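Local coordinates for protein ZYRO0G01672p (Zygosaccharomyces rouxii, PDB 4U8T) that probably reads N6-methyladenosine marks in messenger RNA through its YTH domain, the part of the protein captured here bound to methylated RNA, at residues S26-I31 against I149-S154. Residues are numbered along the deposited sequence; the frame is centred on the assembly and turned at random.
Sequences SRFFVI and IPATIS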
ATOM      1  N   SER A  26      12.617   1.031   7.584  1.00 31.73           N
ATOM      2  CA  SER A  26      11.417   0.564   6.922  1.00 27.42           C
ATOM      3  C   SER A  26      11.394   0.897   5.437  1.00 27.12           C
ATOM      4  O   SER A  26      12.049   1.815   4.982  1.00 28.71           O
ATOM      5  CB  SER A  26      10.193   1.168   7.586  1.00 26.83           C
ATOM      6  OG  SER A  26       9.987   0.636   8.862  1.00 26.64           O
ATOM      7  N   ARG A  27      10.628   0.148   4.667  1.00 22.95           N
ATOM      8  CA  ARG A  27      10.531   0.464   3.258  1.00 24.18           C
ATOM      9  C   ARG A  27       9.074   0.647   2.831  1.00 22.42           C
ATOM     10  O   ARG A  27       8.158   0.215   3.493  1.00 22.03           O
ATOM     11  CB  ARG A  27      11.244  -0.603   2.449  1.00 21.10           C
ATOM     12  CG  ARG A  27      12.708  -0.684   2.804  1.00 21.67           C
ATOM     13  CD  ARG A  27      13.354  -1.894   2.261  1.00 17.12           C
ATOM     14  NE  ARG A  27      13.413  -1.848   0.825  1.00 20.88           N
ATOM     15  CZ  ARG A  27      13.869  -2.837   0.073  1.00 22.95           C
ATOM     16  NH1 ARG A  27      14.278  -3.948   0.635  1.00 22.05           N
ATOM     17  NH2 ARG A  27      13.891  -2.723  -1.238  1.00 23.21           N
ATOM     18  N   PHE A  28       8.891   1.346   1.727  1.00 21.72           N
ATOM     19  CA  PHE A  28       7.597   1.816   1.295  1.00 20.06           C
ATOM     20  C   PHE A  28       7.381   1.544  -0.173  1.00 18.56           C
ATOM     21  O   PHE A  28       8.225   1.834  -0.992  1.00 23.17           O
ATOM     22  CB  PHE A  28       7.473   3.305   1.545  1.00 20.13           C
ATOM     23  CG  PHE A  28       7.827   3.720   2.928  1.00 23.48           C
ATOM     24  CD1 PHE A  28       9.151   3.847   3.312  1.00 26.92           C
ATOM     25  CD2 PHE A  28       6.836   4.061   3.832  1.00 26.15           C
ATOM     26  CE1 PHE A  28       9.477   4.242   4.581  1.00 25.75           C
ATOM     27  CE2 PHE A  28       7.155   4.472   5.102  1.00 24.93           C
ATOM     28  CZ  PHE A  28       8.471   4.552   5.480  1.00 28.49           C
ATOM     29  N   PHE A  29       6.208   1.024  -0.498  1.00 19.76           N
ATOM     30  CA  PHE A  29       5.861   0.666  -1.858  1.00 16.29           C
ATOM     31  C   PHE A  29       4.496   1.184  -2.215  1.00 16.31           C
ATOM     32  O   PHE A  29       3.611   1.201  -1.405  1.00 18.22           O
ATOM     33  CB  PHE A  29       5.887  -0.847  -2.041  1.00 14.08           C
ATOM     34  CG  PHE A  29       7.234  -1.428  -1.947  1.00 17.49           C
ATOM     35  CD1 PHE A  29       7.792  -1.719  -0.724  1.00 23.60           C
ATOM     36  CD2 PHE A  29       7.954  -1.695  -3.074  1.00 18.82           C
ATOM     37  CE1 PHE A  29       9.048  -2.246  -0.638  1.00 22.89           C
ATOM     38  CE2 PHE A  29       9.194  -2.236  -2.985  1.00 19.45           C
ATOM     39  CZ  PHE A  29       9.746  -2.505  -1.774  1.00 17.22           C
ATOM     40  N   VAL A  30       4.347   1.626  -3.444  1.00 14.22           N
ATOM     41  CA  VAL A  30       3.059   1.900  -3.999  1.00 11.83           C
ATOM     42  C   VAL A  30       2.421   0.578  -4.338  1.00 15.89           C
ATOM     43  O   VAL A  30       3.078  -0.268  -4.924  1.00 16.12           O
ATOM     44  CB  VAL A  30       3.196   2.743  -5.234  1.00  9.98           C
ATOM     45  CG1 VAL A  30       1.917   2.866  -5.942  1.00  8.12           C
ATOM     46  CG2 VAL A  30       3.728   4.059  -4.861  1.00 14.49           C
ATOM     47  N   ILE A  31       1.162   0.380  -3.948  1.00 13.65           N
ATOM     48  CA  ILE A  31       0.378  -0.753  -4.411  1.00 12.66           C
ATOM     49  C   ILE A  31      -0.720  -0.251  -5.335  1.00 19.99           C
ATOM     50  O   ILE A  31      -1.461   0.640  -4.984  1.00 17.96           O
ATOM     51  CB  ILE A  31      -0.260  -1.547  -3.259  1.00 13.81           C
ATOM     52  CG1 ILE A  31       0.809  -2.312  -2.456  1.00 14.86           C
ATOM     53  CG2 ILE A  31      -1.331  -2.469  -3.781  1.00 12.57           C
ATOM     54  CD1 ILE A  31       1.624  -3.332  -3.228  1.00 12.41           C
ATOM     55  N   ILE A 149       9.286   3.708  -2.843  1.00 20.73           N
ATOM     56  CA  ILE A 149       9.376   5.108  -2.500  1.00 20.25           C
ATOM     57  C   ILE A 149      10.451   5.319  -1.453  1.00 23.17           C
ATOM     58  O   ILE A 149      10.539   4.561  -0.493  1.00 20.82           O
ATOM     59  CB  ILE A 149       8.038   5.600  -1.957  1.00 17.41           C
ATOM     60  CG1 ILE A 149       6.924   5.140  -2.847  1.00 18.18           C
ATOM     61  CG2 ILE A 149       7.995   7.089  -1.826  1.00 19.69           C
ATOM     62  CD1 ILE A 149       5.655   5.070  -2.103  1.00 24.59           C
ATOM     63  N   PRO A 150      11.293   6.344  -1.634  1.00 27.66           N
ATOM     64  CA  PRO A 150      12.307   6.591  -0.610  1.00 28.31           C
ATOM     65  C   PRO A 150      11.686   6.998   0.726  1.00 28.91           C
ATOM     66  O   PRO A 150      10.625   7.614   0.739  1.00 26.36           O
ATOM     67  CB  PRO A 150      13.139   7.730  -1.211  1.00 25.08           C
ATOM     68  CG  PRO A 150      12.899   7.676  -2.616  1.00 22.84           C
ATOM     69  CD  PRO A 150      11.491   7.211  -2.800  1.00 25.18           C
ATOM     70  N   ALA A 151      12.384   6.719   1.820  1.00 32.29           N
ATOM     71  CA  ALA A 151      11.852   6.885   3.173  1.00 31.62           C
ATOM     72  C   ALA A 151      11.456   8.304   3.558  1.00 28.21           C
ATOM     73  O   ALA A 151      10.413   8.527   4.133  1.00 27.26           O
ATOM     74  CB  ALA A 151      12.847   6.373   4.159  1.00 28.98           C
ATOM     75  N   THR A 152      12.314   9.264   3.294  1.00 30.12           N
ATOM     76  CA  THR A 152      12.018  10.621   3.700  1.00 31.54           C
ATOM     77  C   THR A 152      10.798  11.151   2.914  1.00 33.41           C
ATOM     78  O   THR A 152       9.943  11.817   3.484  1.00 34.27           O
ATOM     79  CB  THR A 152      13.250  11.532   3.547  1.00 28.56           C
ATOM     80  OG1 THR A 152      12.871  12.893   3.763  1.00 28.09           O
ATOM     81  CG2 THR A 152      13.847  11.390   2.165  1.00 41.39           C
ATOM     82  N   ILE A 153      10.730  10.891   1.611  1.00 29.38           N
ATOM     83  CA  ILE A 153       9.553  11.250   0.841  1.00 25.49           C
ATOM     84  C   ILE A 153       8.308  10.557   1.378  1.00 24.91           C
ATOM     85  O   ILE A 153       7.266  11.152   1.467  1.00 26.36           O
ATOM     86  CB  ILE A 153       9.751  10.940  -0.641  1.00 26.60           C
ATOM     87  CG1 ILE A 153      10.628  12.018  -1.268  1.00 30.27           C
ATOM     88  CG2 ILE A 153       8.460  10.964  -1.370  1.00 21.57           C
ATOM     89  CD1 ILE A 153      11.176  11.679  -2.621  1.00 24.89           C
ATOM     90  N   SER A 154       8.422   9.293   1.743  1.00 26.95           N
ATOM     91  CA  SER A 154       7.295   8.536   2.269  1.00 24.14           C
ATOM     92  C   SER A 154       6.684   9.110   3.537  1.00 25.85           C
ATOM     93  O   SER A 154       5.472   9.116   3.704  1.00 28.48           O
ATOM     94  CB  SER A 154       7.715   7.101   2.554  1.00 22.00           C
ATOM     95  OG  SER A 154       7.955   6.385   1.376  1.00 22.40           O
TER
HETATM   96  O   HOH W   1      11.543   2.391   0.672  1.00 17.17           O
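The backbones of Phe28 and Ile149 lie side by side, 5.3 Å between their CA atoms, and the amide N of Ile149 gives a nearly straight hydrogen bond (171°) to Phe28 O at 2.8 Å. A water bridges Phe28 N and Ile149 O, accepting from the first and donating to the second. Here Ile149 leads through Pro150, the N-cap residue, into helix 151-161, whose first turn lies over the Phe28 side chain. Ser154 CB sits above the middle of the ring, 3.4 Å from its centroid, as a CH-pi contact. With chi1 at -70°, Ser154 OG lies beside its own backbone N, and both donate to Pro150 O; the hydroxyl, 3.0 Å from that oxygen, approaches from above the carbonyl plane. Ala151 comes obliquely to the ring, its CA 3.8 Å from Phe28 CE1. Farther along the strand, the side chains of Val30 and Ile149 cross at about a right angle, Ile149 CD1 resting 3.5 Å from Val30 CG2. The Phe28 ring also meets that of Tyr72 on the neighbouring parallel strand, while a salt bridge from Arg27 to Glu148 also joins the two parts of the chain. The result is a strand-to-helix junction at the border of the mixed sheet of the YTH domain, a member of the PUA clan, joining helix 151-161 to the first strand.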